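Local coordinates for flagellar basal body protein (Helicobacter pylori, PDB 5NPY) that probably serves as a structural subunit of the bacterial flagellar hook, the curved joint between the basal body and the filament, at residues I363-Y377 / L437-D449. Numbering follows the deposited sequence.
Sequences IYDKAGDKYLLQSEY and LDFKGNKLTYSLD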
loop_
_atom_site.group_PDB
_atom_site.type_symbol
_atom_site.label_atom_id
_atom_site.label_comp_id
_atom_site.label_asym_id
_atom_site.label_seq_id
_atom_site.Cartn_x
_atom_site.Cartn_y
_atom_site.Cartn_z
ATOM N N ILE A 363 -0.188 9.127 -5.635
ATOM C CA ILE A 363 0.433 8.517 -6.804
ATOM C C ILE A 363 0.922 9.624 -7.723
ATOM O O ILE A 363 0.540 10.791 -7.587
ATOM C CB ILE A 363 -0.513 7.553 -7.549
ATOM C CG1 ILE A 363 -1.679 8.322 -8.175
ATOM C CG2 ILE A 363 -0.996 6.446 -6.585
ATOM C CD1 ILE A 363 -2.520 7.495 -9.157
ATOM N N TYR A 364 1.799 9.238 -8.659
ATOM C CA TYR A 364 2.584 10.186 -9.432
ATOM C C TYR A 364 2.603 9.791 -10.895
ATOM O O TYR A 364 2.768 8.612 -11.215
ATOM C CB TYR A 364 4.017 10.271 -8.895
ATOM C CG TYR A 364 4.037 10.511 -7.410
ATOM C CD1 TYR A 364 4.192 9.458 -6.514
ATOM C CD2 TYR A 364 3.864 11.791 -6.898
ATOM C CE1 TYR A 364 4.182 9.680 -5.138
ATOM C CE2 TYR A 364 3.851 12.025 -5.529
ATOM C CZ TYR A 364 4.006 10.965 -4.652
ATOM O OH TYR A 364 3.998 11.198 -3.287
ATOM N N ASP A 365 2.460 10.791 -11.780
ATOM C CA ASP A 365 2.548 10.567 -13.221
ATOM C C ASP A 365 4.020 10.552 -13.650
ATOM O O ASP A 365 4.935 10.606 -12.822
ATOM C CB ASP A 365 1.710 11.603 -13.979
ATOM C CG ASP A 365 2.220 13.039 -13.814
ATOM O OD1 ASP A 365 3.368 13.279 -13.382
ATOM O OD2 ASP A 365 1.442 13.946 -14.128
ATOM N N LYS A 366 4.272 10.470 -14.964
ATOM C CA LYS A 366 5.653 10.447 -15.445
ATOM C C LYS A 366 6.404 11.729 -15.081
ATOM O O LYS A 366 7.636 11.713 -14.954
ATOM C CB LYS A 366 5.689 10.240 -16.959
ATOM C CG LYS A 366 5.338 8.852 -17.405
ATOM C CD LYS A 366 5.266 8.773 -18.915
ATOM C CE LYS A 366 4.690 7.443 -19.369
ATOM N NZ LYS A 366 4.796 7.284 -20.844
ATOM N N ALA A 367 5.683 12.843 -14.917
ATOM C CA ALA A 367 6.298 14.115 -14.564
ATOM C C ALA A 367 6.533 14.261 -13.068
ATOM O O ALA A 367 7.233 15.196 -12.664
ATOM C CB ALA A 367 5.431 15.276 -15.052
ATOM N N GLY A 368 5.983 13.359 -12.249
ATOM C CA GLY A 368 6.123 13.436 -10.813
ATOM C C GLY A 368 5.035 14.219 -10.125
ATOM O O GLY A 368 5.148 14.484 -8.920
ATOM N N ASP A 369 3.990 14.592 -10.852
ATOM C CA ASP A 369 2.857 15.302 -10.284
ATOM C C ASP A 369 1.975 14.351 -9.494
ATOM O O ASP A 369 1.721 13.215 -9.908
ATOM C CB ASP A 369 2.023 15.971 -11.381
ATOM C CG ASP A 369 2.633 17.273 -11.871
ATOM O OD1 ASP A 369 2.432 18.321 -11.211
ATOM O OD2 ASP A 369 3.315 17.243 -12.917
ATOM N N LYS A 370 1.472 14.847 -8.374
ATOM C CA LYS A 370 0.698 14.024 -7.469
ATOM C C LYS A 370 -0.753 13.944 -7.932
ATOM O O LYS A 370 -1.372 14.958 -8.269
ATOM C CB LYS A 370 0.786 14.572 -6.047
ATOM C CG LYS A 370 0.199 13.636 -4.989
ATOM C CD LYS A 370 0.210 14.310 -3.606
ATOM C CE LYS A 370 -0.797 15.465 -3.531
ATOM N NZ LYS A 370 -0.574 16.365 -2.353
ATOM N N TYR A 371 -1.274 12.722 -7.962
ATOM C CA TYR A 371 -2.687 12.416 -8.075
ATOM C C TYR A 371 -3.084 11.558 -6.877
ATOM O O TYR A 371 -2.232 11.053 -6.141
ATOM C CB TYR A 371 -2.977 11.694 -9.396
ATOM C CG TYR A 371 -2.876 12.588 -10.609
ATOM C CD1 TYR A 371 -4.020 13.085 -11.217
ATOM C CD2 TYR A 371 -1.641 12.932 -11.150
ATOM C CE1 TYR A 371 -3.948 13.902 -12.329
ATOM C CE2 TYR A 371 -1.554 13.754 -12.267
ATOM C CZ TYR A 371 -2.715 14.233 -12.855
ATOM O OH TYR A 371 -2.659 15.052 -13.966
ATOM N N LEU A 372 -4.386 11.414 -6.656
ATOM C CA LEU A 372 -4.896 10.804 -5.431
ATOM C C LEU A 372 -5.719 9.557 -5.765
ATOM O O LEU A 372 -6.817 9.660 -6.322
ATOM C CB LEU A 372 -5.716 11.825 -4.645
ATOM C CG LEU A 372 -4.993 13.075 -4.111
ATOM C CD1 LEU A 372 -6.029 14.021 -3.503
ATOM C CD2 LEU A 372 -3.884 12.762 -3.077
ATOM N N LEU A 373 -5.199 8.386 -5.420
ATOM C CA LEU A 373 -5.899 7.124 -5.684
ATOM C C LEU A 373 -6.876 6.890 -4.528
ATOM O O LEU A 373 -6.475 6.535 -3.408
ATOM C CB LEU A 373 -4.898 5.985 -5.870
ATOM C CG LEU A 373 -5.444 4.546 -6.061
ATOM C CD1 LEU A 373 -6.675 4.551 -6.893
ATOM C CD2 LEU A 373 -4.455 3.611 -6.704
ATOM N N GLN A 374 -8.166 7.121 -4.781
ATOM C CA GLN A 374 -9.163 7.072 -3.723
ATOM C C GLN A 374 -9.998 5.804 -3.826
ATOM O O GLN A 374 -10.194 5.242 -4.911
ATOM C CB GLN A 374 -10.063 8.301 -3.742
ATOM C CG GLN A 374 -9.275 9.577 -3.424
ATOM C CD GLN A 374 -10.129 10.799 -3.183
ATOM O OE1 GLN A 374 -11.355 10.749 -3.259
ATOM N NE2 GLN A 374 -9.475 11.915 -2.890
ATOM N N SER A 375 -10.437 5.332 -2.659
ATOM C CA SER A 375 -11.282 4.154 -2.531
ATOM C C SER A 375 -12.326 4.441 -1.483
ATOM O O SER A 375 -11.987 4.913 -0.397
ATOM C CB SER A 375 -10.505 2.907 -2.106
ATOM O OG SER A 375 -9.770 2.374 -3.174
ATOM N N GLU A 376 -13.574 4.126 -1.799
ATOM C CA GLU A 376 -14.665 4.156 -0.843
ATOM C C GLU A 376 -15.259 2.756 -0.710
ATOM O O GLU A 376 -15.453 2.060 -1.710
ATOM C CB GLU A 376 -15.718 5.132 -1.295
ATOM C CG GLU A 376 -15.175 6.480 -1.742
ATOM C CD GLU A 376 -16.322 7.427 -2.008
ATOM O OE1 GLU A 376 -16.579 7.760 -3.177
ATOM O OE2 GLU A 376 -17.030 7.764 -1.037
ATOM N N TYR A 377 -15.571 2.365 0.523
ATOM C CA TYR A 377 -15.935 0.995 0.882
ATOM C C TYR A 377 -17.335 0.986 1.482
ATOM O O TYR A 377 -17.647 1.790 2.376
ATOM C CB TYR A 377 -14.927 0.407 1.897
ATOM C CG TYR A 377 -13.444 0.521 1.507
ATOM C CD1 TYR A 377 -12.692 -0.617 1.192
ATOM C CD2 TYR A 377 -12.792 1.769 1.473
ATOM C CE1 TYR A 377 -11.332 -0.524 0.831
ATOM C CE2 TYR A 377 -11.447 1.865 1.138
ATOM C CZ TYR A 377 -10.717 0.712 0.803
ATOM O OH TYR A 377 -9.375 0.796 0.446
ATOM N N LEU A 437 -6.833 0.114 -13.286
ATOM C CA LEU A 437 -7.313 1.474 -13.445
ATOM C C LEU A 437 -6.592 2.089 -14.623
ATOM O O LEU A 437 -5.461 1.712 -14.936
ATOM C CB LEU A 437 -7.027 2.313 -12.199
ATOM C CG LEU A 437 -7.373 1.657 -10.872
ATOM C CD1 LEU A 437 -7.061 2.644 -9.752
ATOM C CD2 LEU A 437 -8.828 1.205 -10.873
ATOM N N ASP A 438 -7.230 3.063 -15.251
ATOM C CA ASP A 438 -6.586 3.875 -16.278
ATOM C C ASP A 438 -6.080 5.175 -15.651
ATOM O O ASP A 438 -6.870 6.021 -15.222
ATOM C CB ASP A 438 -7.540 4.164 -17.435
ATOM C CG ASP A 438 -6.853 4.924 -18.546
ATOM O OD1 ASP A 438 -6.914 6.178 -18.528
ATOM O OD2 ASP A 438 -6.211 4.258 -19.398
ATOM N N PHE A 439 -4.765 5.337 -15.619
ATOM C CA PHE A 439 -4.105 6.505 -15.042
ATOM C C PHE A 439 -3.544 7.382 -16.173
ATOM O O PHE A 439 -2.365 7.279 -16.534
ATOM C CB PHE A 439 -3.001 6.063 -14.090
ATOM C CG PHE A 439 -2.313 7.190 -13.397
ATOM C CD1 PHE A 439 -1.046 7.014 -12.852
ATOM C CD2 PHE A 439 -2.940 8.415 -13.248
ATOM C CE1 PHE A 439 -0.425 8.053 -12.190
ATOM C CE2 PHE A 439 -2.320 9.456 -12.581
ATOM C CZ PHE A 439 -1.070 9.280 -12.056
ATOM N N LYS A 440 -4.395 8.271 -16.695
ATOM C CA LYS A 440 -4.009 9.242 -17.733
ATOM C C LYS A 440 -3.424 8.551 -18.960
ATOM O O LYS A 440 -2.406 8.975 -19.500
ATOM C CB LYS A 440 -3.023 10.284 -17.191
ATOM C CG LYS A 440 -3.694 11.453 -16.494
ATOM C CD LYS A 440 -2.709 12.240 -15.644
ATOM C CE LYS A 440 -1.646 12.889 -16.490
ATOM N NZ LYS A 440 -0.807 13.839 -15.700
ATOM N N GLY A 441 -4.056 7.459 -19.388
ATOM C CA GLY A 441 -3.542 6.684 -20.495
ATOM C C GLY A 441 -2.586 5.571 -20.118
ATOM O O GLY A 441 -2.149 4.822 -21.004
ATOM N N ASN A 442 -2.251 5.422 -18.842
ATOM C CA ASN A 442 -1.355 4.357 -18.417
ATOM C C ASN A 442 -2.122 3.364 -17.555
ATOM O O ASN A 442 -3.065 3.732 -16.842
ATOM C CB ASN A 442 -0.150 4.918 -17.649
ATOM C CG ASN A 442 0.657 5.906 -18.473
ATOM O OD1 ASN A 442 0.501 7.117 -18.342
ATOM N ND2 ASN A 442 1.515 5.389 -19.332
ATOM N N LYS A 443 -1.714 2.098 -17.630
ATOM C CA LYS A 443 -2.327 1.045 -16.831
ATOM C C LYS A 443 -1.659 0.993 -15.459
ATOM O O LYS A 443 -0.434 0.840 -15.358
ATOM C CB LYS A 443 -2.221 -0.305 -17.535
ATOM C CG LYS A 443 -3.116 -0.467 -18.777
ATOM C CD LYS A 443 -2.640 -1.650 -19.608
ATOM C CE LYS A 443 -1.132 -1.545 -19.905
ATOM N NZ LYS A 443 -0.456 -2.875 -20.050
ATOM N N LEU A 444 -2.465 1.121 -14.413
ATOM C CA LEU A 444 -2.014 0.936 -13.039
ATOM C C LEU A 444 -2.725 -0.270 -12.429
ATOM O O LEU A 444 -3.957 -0.281 -12.343
ATOM C CB LEU A 444 -2.282 2.199 -12.226
ATOM C CG LEU A 444 -1.800 2.295 -10.774
ATOM C CD1 LEU A 444 -1.905 3.734 -10.356
ATOM C CD2 LEU A 444 -2.629 1.424 -9.832
ATOM N N THR A 445 -1.941 -1.251 -11.950
ATOM C CA THR A 445 -2.469 -2.431 -11.252
ATOM C C THR A 445 -2.682 -2.090 -9.778
ATOM O O THR A 445 -1.715 -1.785 -9.073
ATOM C CB THR A 445 -1.503 -3.620 -11.357
ATOM O OG1 THR A 445 -1.106 -3.823 -12.714
ATOM C CG2 THR A 445 -2.136 -4.928 -10.774
ATOM N N TYR A 446 -3.929 -2.168 -9.304
ATOM C CA TYR A 446 -4.287 -1.777 -7.938
ATOM C C TYR A 446 -4.756 -3.008 -7.167
ATOM O O TYR A 446 -5.680 -3.699 -7.613
ATOM C CB TYR A 446 -5.382 -0.711 -7.960
ATOM C CG TYR A 446 -5.791 -0.094 -6.623
ATOM C CD1 TYR A 446 -7.041 0.458 -6.471
ATOM C CD2 TYR A 446 -4.909 0.023 -5.560
ATOM C CE1 TYR A 446 -7.436 1.037 -5.298
ATOM C CE2 TYR A 446 -5.304 0.620 -4.377
ATOM C CZ TYR A 446 -6.570 1.126 -4.257
ATOM O OH TYR A 446 -7.007 1.725 -3.100
ATOM N N SER A 447 -4.115 -3.288 -6.030
ATOM C CA SER A 447 -4.450 -4.436 -5.181
ATOM C C SER A 447 -4.861 -3.957 -3.792
ATOM O O SER A 447 -4.112 -3.223 -3.123
ATOM C CB SER A 447 -3.280 -5.426 -5.045
ATOM O OG SER A 447 -2.893 -5.978 -6.302
ATOM N N LEU A 448 -6.047 -4.371 -3.368
ATOM C CA LEU A 448 -6.621 -3.925 -2.107
ATOM C C LEU A 448 -6.214 -4.785 -0.915
ATOM O O LEU A 448 -6.645 -4.497 0.200
ATOM C CB LEU A 448 -8.143 -3.916 -2.218
ATOM C CG LEU A 448 -8.655 -2.896 -3.239
ATOM C CD1 LEU A 448 -10.130 -3.097 -3.467
ATOM C CD2 LEU A 448 -8.363 -1.431 -2.805
ATOM N N ASP A 449 -5.409 -5.831 -1.104
ATOM C CA ASP A 449 -5.438 -6.920 -0.139
ATOM C C ASP A 449 -4.170 -7.069 0.673
ATOM O O ASP A 449 -4.183 -7.819 1.648
ATOM C CB ASP A 449 -5.750 -8.263 -0.832
ATOM C CG ASP A 449 -4.675 -8.686 -1.814
ATOM O OD1 ASP A 449 -4.419 -9.904 -1.904
ATOM O OD2 ASP A 449 -4.096 -7.801 -2.491
HETATM O O HOH W 1 -6.962 4.336 -1.669
#
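Phe439 pushes its ring into the hairpin formed by strands 346-364 and 370-381, and in doing so ties together two beta sheets packed face to face. With CG anti to the backbone N (chi1 -177°), the ring lies between Ile363 and Tyr371. Its CE1 stops 3.4 Å from Tyr364 O at the ring edge, while Ile363 CD1 sits over the ring centre in a CH-pi contact. Phenylalanine suits the place because its edge fits against the face of Tyr371, an offset edge-to-face pair with planes at 76°, while its own face takes a methyl. Farther along, Leu373 uses both branches: CD2 lies over one face of Tyr446, 3.8 Å from the ring centroid, and CD1 presses tightly on Leu437 CD1. The buried hydroxyls of Tyr446 and Ser375 satisfy each other, OH to OG 2.8 Å; Ser375 OG also bonds Ser402, and a water links Tyr446 OH to Leu373 O. At the turn end, the long, flexible Lys440 runs from CB through CG to CD, 3.4 Å from Tyr371 CZ. A bend at chi3 (64°) then takes CE past Tyr371 OH, to which NZ donates. Lys440 NZ also forms a 2.7 Å salt bridge with Asp365 OD2, on that oxygen's anti side. Asp365 OD1 meanwhile accepts from Asp369 N, so one carboxylate serves both hairpin turns. The chemistry thus implies an apolar sandwich core, closed by an ion pair at the turns and by hydroxyls and a water farther along the strands.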